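Local coordinates for telomerase reverse transcriptase (Candida tropicalis MYA-3404, PDB 6ZD1), which probably lengthens chromosome ends as the catalytic subunit of telomerase, a reverse transcriptase that copies a template within its RNA component into telomeric DNA repeats, at residues K70-Y75 with G241-I246; V83-I88 with A178-T183; A294-D299 with F472-Y477; P575-R580 with F624-T629. One frame throughout, in Å; residues are numbered along the deposited sequence.

The four contacts are dispersed through the chain, and none touches another. Along the sequence interaction 2 is nested inside the loop closed by interaction 1, and interactions 3 and 4 follow in series. Interactions 1 and 2, with centres 20 Å apart, share the neighbourhood of the hairpin 180-197 and helix 198-216; 2 lies in the RNA-binding region, while 1 brings a loop from the N-terminal part to the reverse transcriptase sheet. Interaction 3 joins two helices of the reverse transcriptase region, its centre 46 Å from that of interaction 2 and across the chain's centre. Interaction 4 belongs to the C-terminal helices, 42 Å from interaction 3 between centres. Interaction 1 thus links two parts of the protein, and the others tie elements within one part each.

Interaction 1: residues K70-Y75 with G241-I246; sequences KTMIDY and GGFRVI
Met-72 opens a four-residue run of helical phi/psi that lacks regular helix bonds, and it faces Gly-241 to Phe-243 just before strand 244-249, with no hydrogen bond crossing between the two backbones. On the side of 70-75 the contact is made chiefly by one side chain, that of Met-72, modelled as selenomethionine with atom SE. Its CB points toward the other segment. Its CG sits against the glycine backbone, 3.2 Å from Gly-242 O and 3.3 Å from Gly-242 N, a close fit where no side chain stands in the way. Bends at chi2 (-46°) and chi3 (-48°) fold the chain back, and this brings the terminal methyl to the CZ end of the Phe-243 ring: Met-72 CE lies 3.5 Å from Phe-243 CZ and 3.7 Å from Phe-243 CE1. The CG of Met-72 stands over one face of that ring, offset toward the rim. The selenium makes an oblique Met-aromatic contact, Met-72 SE being 5.2 Å from the centroid of the Phe-243 ring and 43° off its normal. Overall the two side chains cross at about a right angle. Around them, helix 198-216 supplies Leu-204 against Met-72 and Trp-208 edge-to-face with Phe-243. Strand 244-249, an outermost strand of the five-stranded mixed sheet, pairs antiparallel with strand 231-237, so the two glycines lie in the connection of this hairpin.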
# COMPACT_ATOMS: atom_id res chain seq x y z
N LYS A 70 -9.28 -7.78 24.32
CA LYS A 70 -10.45 -7.00 23.89
C LYS A 70 -10.40 -5.80 22.90
O LYS A 70 -11.48 -5.36 22.48
CB LYS A 70 -11.24 -6.51 25.15
CG LYS A 70 -10.50 -6.24 26.48
CD LYS A 70 -10.58 -4.76 26.99
CE LYS A 70 -10.69 -4.72 28.56
NZ LYS A 70 -10.35 -3.40 29.27
N THR A 71 -9.25 -5.28 22.44
CA THR A 71 -8.97 -4.96 21.02
C THR A 71 -7.73 -5.71 20.49
O THR A 71 -6.79 -5.95 21.25
CB THR A 71 -8.86 -3.46 20.82
OG1 THR A 71 -7.98 -2.94 21.82
CG2 THR A 71 -10.19 -2.87 21.10
N MSE A 72 -7.69 -6.04 19.19
CA MSE A 72 -6.53 -6.81 18.67
C MSE A 72 -5.11 -6.16 18.78
O MSE A 72 -4.13 -6.89 18.95
CB MSE A 72 -6.78 -7.22 17.19
CG MSE A 72 -8.15 -7.87 16.92
SE MSE A 72 -8.54 -9.19 18.26
CE MSE A 72 -6.83 -10.10 18.17
N ILE A 73 -4.99 -4.83 18.78
CA ILE A 73 -3.66 -4.23 18.81
C ILE A 73 -3.04 -4.16 20.20
O ILE A 73 -1.82 -3.97 20.31
CB ILE A 73 -3.64 -2.79 18.26
CG1 ILE A 73 -5.04 -2.36 17.82
CG2 ILE A 73 -2.62 -2.67 17.13
CD1 ILE A 73 -5.15 -0.88 17.53
N ASP A 74 -3.84 -4.30 21.25
CA ASP A 74 -3.31 -4.24 22.61
C ASP A 74 -2.38 -5.42 22.92
O ASP A 74 -1.56 -5.33 23.84
CB ASP A 74 -4.48 -4.14 23.58
CG ASP A 74 -5.36 -2.92 23.32
OD1 ASP A 74 -4.82 -1.89 22.84
OD2 ASP A 74 -6.58 -2.99 23.60
N TYR A 75 -2.52 -6.53 22.20
CA TYR A 75 -1.59 -7.65 22.37
C TYR A 75 -0.18 -7.35 21.84
O TYR A 75 0.76 -8.06 22.20
CB TYR A 75 -2.11 -8.87 21.62
CG TYR A 75 -3.42 -9.44 22.11
CD1 TYR A 75 -3.45 -10.37 23.16
CD2 TYR A 75 -4.61 -9.09 21.51
CE1 TYR A 75 -4.63 -10.89 23.62
CE2 TYR A 75 -5.80 -9.63 21.94
CZ TYR A 75 -5.81 -10.54 22.99
OH TYR A 75 -7.00 -11.06 23.44
N GLY A 241 -11.56 -4.46 16.14
CA GLY A 241 -12.06 -5.61 16.88
C GLY A 241 -11.65 -6.98 16.37
O GLY A 241 -12.01 -7.99 16.98
N GLY A 242 -10.89 -7.05 15.28
CA GLY A 242 -10.66 -8.30 14.58
C GLY A 242 -9.56 -8.17 13.54
O GLY A 242 -8.52 -7.55 13.80
N PHE A 243 -9.75 -8.77 12.38
CA PHE A 243 -8.79 -8.63 11.31
C PHE A 243 -9.53 -8.43 9.99
O PHE A 243 -10.66 -8.88 9.81
CB PHE A 243 -7.85 -9.84 11.22
CG PHE A 243 -7.10 -10.13 12.49
CD1 PHE A 243 -7.65 -10.94 13.47
CD2 PHE A 243 -5.84 -9.59 12.70
CE1 PHE A 243 -6.96 -11.20 14.64
CE2 PHE A 243 -5.15 -9.85 13.88
CZ PHE A 243 -5.71 -10.66 14.85
N ARG A 244 -8.87 -7.71 9.08
CA ARG A 244 -9.22 -7.77 7.68
C ARG A 244 -8.63 -9.05 7.11
O ARG A 244 -7.50 -9.42 7.45
CB ARG A 244 -8.69 -6.56 6.92
CG ARG A 244 -9.72 -5.51 6.57
CD ARG A 244 -9.76 -5.23 5.07
NE ARG A 244 -8.43 -5.13 4.48
CZ ARG A 244 -7.66 -4.05 4.54
NH1 ARG A 244 -8.08 -2.96 5.17
NH2 ARG A 244 -6.46 -4.05 3.97
N VAL A 245 -9.38 -9.71 6.25
CA VAL A 245 -8.93 -10.95 5.63
C VAL A 245 -8.50 -10.62 4.21
O VAL A 245 -9.31 -10.21 3.38
CB VAL A 245 -10.03 -12.03 5.66
CG1 VAL A 245 -9.49 -13.33 5.08
CG2 VAL A 245 -10.52 -12.24 7.08
N ILE A 246 -7.20 -10.78 3.95
CA ILE A 246 -6.63 -10.58 2.63
C ILE A 246 -6.09 -11.92 2.16
O ILE A 246 -5.53 -12.69 2.95
CB ILE A 246 -5.51 -9.52 2.65
CG1 ILE A 246 -6.03 -8.21 3.26
CG2 ILE A 246 -4.98 -9.27 1.24
CD1 ILE A 246 -7.26 -7.67 2.57

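Interaction 2: residues V83-I88 with A178-T183; sequences VEVVLI and AFWYVT
Trp-180 packs against Val-85 and Val-86 within the telomerase RNA-binding domain, where the largely helical fold gives way to a hairpin, strands 180-184 and 193-197; the run through the helix end and first strand resembles the T motif of telomerases. The direct contact is apolar and involves no hydrogen bond. Val-85 CG1 lies 3.7 Å from Trp-180 CH2, and Val-86 CG2 is 4.0 Å from Trp-180 CZ3, so the two neighbouring valines of helix 79-93 meet adjacent atoms at the far end of the indole. Both methyls approach the ring obliquely. The valines use different branches to do so, CG1 of Val-85 anti to its backbone N (chi1 170°) and CG2 of Val-86 beside its own. The backbones stay well apart: the closest CA atoms, of Val-85 and Phe-179, are 9.6 Å from each other, so that the contact is made by side chains, chiefly the long indole of Trp-180. Tyr-195 of the second strand adds an aromatic contact, edge-to-face with the indole. An aliphatic carbon, Phe-179 CB, sits 3.6 Å above one face of the Trp-180 ring, offset toward the rim. Among further apolar neighbours, Tyr-60 touches Val-85 and Leu-116 touches Val-86, so helices 53-60 and 104-117 flank the same buried patch. On the polar side, Trp-180 NE1 makes a weak hydrogen bond to Thr-77 OG1. At the other end of the indole, Val-85 CB lies in the ring plane, 3.8 Å from Trp-180 CH2.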
# COMPACT_ATOMS: atom_id res chain seq x y z
N VAL A 83 12.22 -1.94 21.22
CA VAL A 83 13.54 -1.35 21.06
C VAL A 83 14.49 -1.87 22.12
O VAL A 83 15.65 -2.20 21.83
CB VAL A 83 13.45 0.19 21.08
CG1 VAL A 83 14.84 0.81 21.14
CG2 VAL A 83 12.69 0.69 19.86
N GLU A 84 14.01 -1.99 23.36
CA GLU A 84 14.88 -2.44 24.45
C GLU A 84 15.39 -3.85 24.20
O GLU A 84 16.57 -4.14 24.41
CB GLU A 84 14.13 -2.36 25.78
CG GLU A 84 15.00 -2.63 27.00
CD GLU A 84 14.25 -2.48 28.31
OE1 GLU A 84 13.00 -2.39 28.28
OE2 GLU A 84 14.91 -2.45 29.37
N VAL A 85 14.51 -4.75 23.74
CA VAL A 85 14.94 -6.12 23.43
C VAL A 85 16.00 -6.11 22.35
O VAL A 85 17.03 -6.79 22.46
CB VAL A 85 13.73 -6.99 23.04
CG1 VAL A 85 14.20 -8.33 22.50
CG2 VAL A 85 12.82 -7.19 24.23
N VAL A 86 15.76 -5.37 21.27
CA VAL A 86 16.70 -5.33 20.15
C VAL A 86 18.07 -4.83 20.61
O VAL A 86 19.10 -5.44 20.31
CB VAL A 86 16.13 -4.48 19.00
CG1 VAL A 86 17.17 -4.31 17.90
CG2 VAL A 86 14.87 -5.14 18.45
N LEU A 87 18.09 -3.71 21.34
CA LEU A 87 19.36 -3.14 21.77
C LEU A 87 20.07 -4.03 22.79
O LEU A 87 21.30 -4.07 22.83
CB LEU A 87 19.15 -1.74 22.34
CG LEU A 87 18.62 -0.70 21.35
CD1 LEU A 87 18.56 0.68 21.99
CD2 LEU A 87 19.47 -0.68 20.08
N ILE A 88 19.30 -4.76 23.61
CA ILE A 88 19.90 -5.69 24.55
C ILE A 88 20.59 -6.83 23.81
O ILE A 88 21.69 -7.25 24.17
CB ILE A 88 18.84 -6.20 25.55
CG1 ILE A 88 18.56 -5.13 26.61
CG2 ILE A 88 19.28 -7.51 26.19
CD1 ILE A 88 17.48 -5.52 27.60
N ALA A 178 12.92 -13.05 14.35
CA ALA A 178 13.00 -14.13 15.32
C ALA A 178 11.88 -14.04 16.35
O ALA A 178 11.36 -15.07 16.80
CB ALA A 178 14.36 -14.13 16.00
N PHE A 179 11.52 -12.83 16.76
CA PHE A 179 10.61 -12.65 17.88
C PHE A 179 9.22 -12.16 17.50
O PHE A 179 8.26 -12.50 18.18
CB PHE A 179 11.21 -11.68 18.90
CG PHE A 179 12.43 -12.22 19.61
CD1 PHE A 179 12.29 -13.13 20.65
CD2 PHE A 179 13.70 -11.81 19.24
CE1 PHE A 179 13.41 -13.63 21.29
CE2 PHE A 179 14.82 -12.31 19.89
CZ PHE A 179 14.67 -13.22 20.92
N TRP A 180 9.09 -11.37 16.43
CA TRP A 180 7.82 -10.71 16.15
C TRP A 180 7.36 -10.93 14.71
O TRP A 180 8.17 -11.08 13.79
CB TRP A 180 7.91 -9.19 16.40
CG TRP A 180 8.25 -8.79 17.80
CD1 TRP A 180 7.40 -8.69 18.87
CD2 TRP A 180 9.54 -8.39 18.29
NE1 TRP A 180 8.08 -8.27 19.99
CE2 TRP A 180 9.39 -8.08 19.66
CE3 TRP A 180 10.81 -8.27 17.71
CZ2 TRP A 180 10.46 -7.66 20.45
CZ3 TRP A 180 11.87 -7.85 18.50
CH2 TRP A 180 11.69 -7.55 19.85
N TYR A 181 6.05 -10.92 14.54
CA TYR A 181 5.41 -10.71 13.25
C TYR A 181 5.02 -9.24 13.18
O TYR A 181 4.42 -8.72 14.13
CB TYR A 181 4.18 -11.61 13.09
CG TYR A 181 3.41 -11.37 11.81
CD1 TYR A 181 3.72 -12.07 10.65
CD2 TYR A 181 2.37 -10.46 11.76
CE1 TYR A 181 3.02 -11.86 9.48
CE2 TYR A 181 1.66 -10.24 10.59
CZ TYR A 181 1.99 -10.95 9.46
OH TYR A 181 1.29 -10.73 8.29
N VAL A 182 5.39 -8.58 12.09
CA VAL A 182 5.19 -7.14 11.95
C VAL A 182 4.21 -6.88 10.82
O VAL A 182 4.46 -7.27 9.67
CB VAL A 182 6.52 -6.40 11.70
CG1 VAL A 182 6.30 -4.90 11.74
CG2 VAL A 182 7.56 -6.82 12.73
N THR A 183 3.11 -6.20 11.14
CA THR A 183 2.10 -5.80 10.17
C THR A 183 1.70 -4.36 10.44
O THR A 183 1.61 -3.95 11.60
CB THR A 183 0.87 -6.72 10.23
OG1 THR A 183 -0.18 -6.16 9.44
CG2 THR A 183 0.40 -6.87 11.67

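Interaction 3: residues A294-D299 with F472-Y477; sequences ALRKSD and FCDILY
Arg-296 and Asp-474 reach for each other from opposite directions and meet in a salt bridge between helix 263-298 and helix 469-484. Arg-296 NH2 donates to Asp-474 OD1 at 3.3 Å, with an N-H...O angle of 138°, which makes the bond long and bent. The oxygen lies near the guanidinium plane, at its edge, and is approached on its syn side from somewhat out of the carboxylate plane. Because the two flat groups are turned 69° apart, they cannot form the coplanar, two-bond pairing: Asp-474 OD2 is 3.6 Å from the same nitrogen, Arg-296 NH2, with no bond counted. The arginine chain leaves its helix with a bend at chi2 (-66°) and then extends, which carries the guanidinium across the gap although its CB does not point at the partner. Helix 469-484 belongs to the reverse transcriptase palm, and its start falls in the stretch that corresponds to motif B' of the family. Asp-474 has a stronger partner there, since its OD1 also forms a salt bridge with Arg-499 on strand 495-500, the strand leading into motif C. Two arginines sharing this oxygen would be expected to favour a charged carboxylate. Arg-296 has weak secondary bonds as well, from NH2 to Asn-307 OD1 and between NH1 and Ser-478 OG. Near the end of helix 263-298, Ala-294 O accepts both Ser-298 N and Ser-298 OG, the two coming from opposite faces of the carbonyl plane.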
# COMPACT_ATOMS: atom_id res chain seq x y z
N ALA A 294 -14.89 4.06 -20.48
CA ALA A 294 -15.76 4.50 -21.56
C ALA A 294 -17.19 4.71 -21.07
O ALA A 294 -17.93 5.53 -21.64
CB ALA A 294 -15.73 3.49 -22.71
N LEU A 295 -17.60 3.99 -20.02
CA LEU A 295 -18.92 4.19 -19.45
C LEU A 295 -19.01 5.45 -18.61
O LEU A 295 -20.11 5.99 -18.44
CB LEU A 295 -19.32 2.98 -18.61
CG LEU A 295 -19.64 1.74 -19.42
CD1 LEU A 295 -19.89 0.56 -18.50
CD2 LEU A 295 -20.86 2.00 -20.29
N ARG A 296 -17.88 5.94 -18.09
CA ARG A 296 -17.90 7.20 -17.35
C ARG A 296 -18.32 8.34 -18.27
O ARG A 296 -19.02 9.27 -17.84
CB ARG A 296 -16.53 7.47 -16.75
CG ARG A 296 -16.06 6.43 -15.75
CD ARG A 296 -16.93 6.41 -14.51
NE ARG A 296 -16.28 5.73 -13.39
CZ ARG A 296 -16.44 4.45 -13.10
NH1 ARG A 296 -17.24 3.69 -13.85
NH2 ARG A 296 -15.80 3.91 -12.07
N LYS A 297 -17.92 8.28 -19.54
CA LYS A 297 -18.28 9.27 -20.54
C LYS A 297 -19.63 8.97 -21.18
O LYS A 297 -20.40 9.90 -21.47
CB LYS A 297 -17.20 9.35 -21.62
CG LYS A 297 -15.81 9.67 -21.08
CD LYS A 297 -14.73 9.33 -22.09
CE LYS A 297 -14.94 10.07 -23.41
NZ LYS A 297 -13.92 9.69 -24.42
N SER A 298 -19.94 7.69 -21.41
CA SER A 298 -21.16 7.34 -22.13
C SER A 298 -22.40 7.55 -21.26
O SER A 298 -23.30 8.31 -21.62
CB SER A 298 -21.09 5.88 -22.60
OG SER A 298 -19.86 5.61 -23.25
N ASP A 299 -22.46 6.86 -20.13
CA ASP A 299 -23.65 6.88 -19.29
C ASP A 299 -23.58 8.00 -18.26
O ASP A 299 -22.51 8.35 -17.75
CB ASP A 299 -23.82 5.54 -18.57
CG ASP A 299 -25.12 4.86 -18.92
OD1 ASP A 299 -25.24 4.33 -20.05
OD2 ASP A 299 -26.04 4.86 -18.07
N PHE A 472 -13.45 -5.65 -9.89
CA PHE A 472 -14.73 -6.34 -9.82
C PHE A 472 -15.74 -5.49 -9.04
O PHE A 472 -16.82 -5.16 -9.55
CB PHE A 472 -14.57 -7.71 -9.16
CG PHE A 472 -14.02 -8.77 -10.07
CD1 PHE A 472 -14.00 -8.58 -11.44
CD2 PHE A 472 -13.53 -9.96 -9.55
CE1 PHE A 472 -13.49 -9.56 -12.28
CE2 PHE A 472 -13.02 -10.95 -10.38
CZ PHE A 472 -13.01 -10.75 -11.75
N CYS A 473 -15.37 -5.08 -7.83
CA CYS A 473 -16.27 -4.28 -7.01
C CYS A 473 -16.61 -2.96 -7.68
O CYS A 473 -17.73 -2.46 -7.53
CB CYS A 473 -15.63 -4.05 -5.63
SG CYS A 473 -16.69 -3.26 -4.41
N ASP A 474 -15.68 -2.41 -8.45
CA ASP A 474 -15.94 -1.16 -9.16
C ASP A 474 -16.93 -1.37 -10.30
O ASP A 474 -17.85 -0.55 -10.49
CB ASP A 474 -14.62 -0.59 -9.70
CG ASP A 474 -14.73 0.88 -10.08
OD1 ASP A 474 -15.80 1.48 -9.87
OD2 ASP A 474 -13.72 1.43 -10.58
N ILE A 475 -16.78 -2.46 -11.05
CA ILE A 475 -17.72 -2.76 -12.13
C ILE A 475 -19.12 -2.95 -11.58
O ILE A 475 -20.10 -2.39 -12.10
CB ILE A 475 -17.25 -4.01 -12.91
CG1 ILE A 475 -15.99 -3.71 -13.72
CG2 ILE A 475 -18.36 -4.52 -13.82
CD1 ILE A 475 -15.44 -4.93 -14.43
N LEU A 476 -19.25 -3.74 -10.51
CA LEU A 476 -20.58 -4.07 -10.00
C LEU A 476 -21.27 -2.84 -9.41
O LEU A 476 -22.44 -2.57 -9.72
CB LEU A 476 -20.47 -5.18 -8.95
CG LEU A 476 -21.79 -5.65 -8.32
CD1 LEU A 476 -22.81 -6.01 -9.39
CD2 LEU A 476 -21.58 -6.82 -7.38
N TYR A 477 -20.56 -2.07 -8.58
CA TYR A 477 -21.19 -0.92 -7.95
C TYR A 477 -21.45 0.21 -8.95
O TYR A 477 -22.43 0.95 -8.80
CB TYR A 477 -20.34 -0.42 -6.78
CG TYR A 477 -20.54 -1.19 -5.48
CD1 TYR A 477 -21.28 -2.36 -5.44
CD2 TYR A 477 -20.00 -0.72 -4.29
CE1 TYR A 477 -21.47 -3.06 -4.26
CE2 TYR A 477 -20.18 -1.41 -3.10
CZ TYR A 477 -20.91 -2.58 -3.09
OH TYR A 477 -21.09 -3.26 -1.90

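Interaction 4: residues P575-R580 with F624-T629; sequences PTCKFR and FEAIQT
Ala-626 of helix 609-637 is met by two side chains of an irregular segment, Pro-575 and Cys-577, with Thr-576 between them turned away. The approach is close, the CA atoms of Cys-577 and Ala-626 being 5.7 Å apart, which the small methyl of Ala-626 allows. That methyl is touched twice: Pro-575 CB lies 3.8 Å from Ala-626 CB, and Cys-577 CB is also 3.8 Å from Ala-626 CB. The proline ring, puckered C-gamma exo, brings its CG nearby as well. Cys-577 takes the less common rotamer in which SG stands between the backbone N and the carbonyl carbon (chi1 46°). This setting lays the sulfur against the helix backbone: Cys-577 SG is 3.7 Å from Ala-626 O and 4.4 Å from Thr-629 CB, one turn on. The contact with the carbonyl is not a hydrogen bond; Ala-626 O instead accepts from Ser-630 OG. Thr-629 has OG1 beside its backbone N (chi1 -63°), a setting that returns the hydroxyl to the preceding turn, where Thr-629 OG1 donates to Glu-625 O at 2.7 Å. This carbonyl accepts Thr-629 N too, at 3.0 Å, from the opposite face of its plane. Thr-576, in a left-handed backbone conformation, puts a bend between the two touching residues, which both point toward the helix, and its OG1 bonds to Pro-575 O at 2.6 Å. Leu-589 of helix 582-596 covers Ala-626 as well. A segment leading into one helix thus lies across a later one within the C-terminal helical bundle, consistent with the thumb-like C-terminal extension of telomerase reverse transcriptases.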
# COMPACT_ATOMS: atom_id res chain seq x y z
N PRO A 575 5.50 16.91 9.90
CA PRO A 575 6.81 16.40 9.47
C PRO A 575 7.98 16.88 10.31
O PRO A 575 9.12 16.49 10.02
CB PRO A 575 6.92 16.93 8.02
CG PRO A 575 5.51 17.31 7.63
CD PRO A 575 4.87 17.77 8.89
N THR A 576 7.75 17.71 11.34
CA THR A 576 8.77 18.07 12.34
C THR A 576 10.02 18.69 11.71
O THR A 576 11.12 18.15 11.77
CB THR A 576 9.13 16.87 13.22
OG1 THR A 576 9.82 15.88 12.44
CG2 THR A 576 7.88 16.25 13.83
N CYS A 577 9.83 19.86 11.09
CA CYS A 577 10.88 20.53 10.32
C CYS A 577 11.44 21.70 11.12
O CYS A 577 10.96 22.83 11.02
CB CYS A 577 10.33 20.99 8.97
SG CYS A 577 8.72 21.83 9.06
N LYS A 578 12.49 21.43 11.90
CA LYS A 578 13.25 22.49 12.58
C LYS A 578 14.68 21.98 12.77
O LYS A 578 14.94 21.22 13.71
CB LYS A 578 12.62 22.87 13.91
CG LYS A 578 13.22 24.12 14.54
CD LYS A 578 13.00 24.16 16.05
CE LYS A 578 13.81 23.08 16.75
NZ LYS A 578 15.28 23.26 16.56
N PHE A 579 15.60 22.41 11.90
CA PHE A 579 16.96 21.89 11.88
C PHE A 579 17.94 23.02 11.56
O PHE A 579 17.56 24.09 11.09
CB PHE A 579 17.12 20.77 10.85
CG PHE A 579 16.16 19.63 11.04
CD1 PHE A 579 14.93 19.64 10.40
CD2 PHE A 579 16.48 18.57 11.86
CE1 PHE A 579 14.04 18.59 10.57
CE2 PHE A 579 15.59 17.53 12.04
CZ PHE A 579 14.37 17.54 11.39
N ARG A 580 19.22 22.75 11.81
CA ARG A 580 20.29 23.69 11.53
C ARG A 580 21.02 23.39 10.23
O ARG A 580 22.07 23.98 9.97
CB ARG A 580 21.30 23.70 12.68
CG ARG A 580 20.69 23.88 14.06
CD ARG A 580 21.75 23.80 15.15
NE ARG A 580 22.53 22.57 15.06
CZ ARG A 580 23.80 22.50 14.68
NH1 ARG A 580 24.46 23.61 14.36
NH2 ARG A 580 24.42 21.33 14.62
N PHE A 624 7.07 18.37 0.99
CA PHE A 624 7.58 19.63 0.48
C PHE A 624 7.08 20.82 1.27
O PHE A 624 7.77 21.85 1.34
CB PHE A 624 7.23 19.77 -1.00
CG PHE A 624 8.02 18.87 -1.88
CD1 PHE A 624 9.31 19.21 -2.27
CD2 PHE A 624 7.50 17.66 -2.31
CE1 PHE A 624 10.05 18.37 -3.07
CE2 PHE A 624 8.24 16.82 -3.12
CZ PHE A 624 9.51 17.17 -3.50
N GLU A 625 5.89 20.71 1.88
CA GLU A 625 5.44 21.78 2.77
C GLU A 625 6.41 21.97 3.93
O GLU A 625 6.60 23.10 4.40
CB GLU A 625 4.04 21.48 3.30
CG GLU A 625 2.91 21.82 2.33
CD GLU A 625 1.60 21.14 2.69
OE1 GLU A 625 1.40 20.79 3.87
OE2 GLU A 625 0.76 20.96 1.78
N ALA A 626 7.07 20.89 4.37
CA ALA A 626 8.08 21.04 5.42
C ALA A 626 9.29 21.79 4.89
O ALA A 626 9.86 22.63 5.59
CB ALA A 626 8.48 19.67 5.96
N ILE A 627 9.68 21.53 3.64
CA ILE A 627 10.82 22.22 3.05
C ILE A 627 10.52 23.71 2.91
O ILE A 627 11.33 24.57 3.27
CB ILE A 627 11.19 21.60 1.69
CG1 ILE A 627 11.67 20.16 1.87
CG2 ILE A 627 12.25 22.42 0.98
CD1 ILE A 627 11.88 19.43 0.55
N GLN A 628 9.33 24.04 2.40
CA GLN A 628 8.96 25.43 2.20
C GLN A 628 8.87 26.17 3.53
O GLN A 628 9.29 27.33 3.63
CB GLN A 628 7.64 25.53 1.45
CG GLN A 628 7.17 26.96 1.18
CD GLN A 628 5.82 27.03 0.48
OE1 GLN A 628 5.19 26.00 0.23
NE2 GLN A 628 5.37 28.24 0.18
N THR A 629 8.35 25.51 4.57
CA THR A 629 8.13 26.19 5.84
C THR A 629 9.44 26.64 6.48
O THR A 629 9.53 27.74 7.02
CB THR A 629 7.35 25.29 6.80
OG1 THR A 629 6.05 25.01 6.26
CG2 THR A 629 7.19 25.95 8.16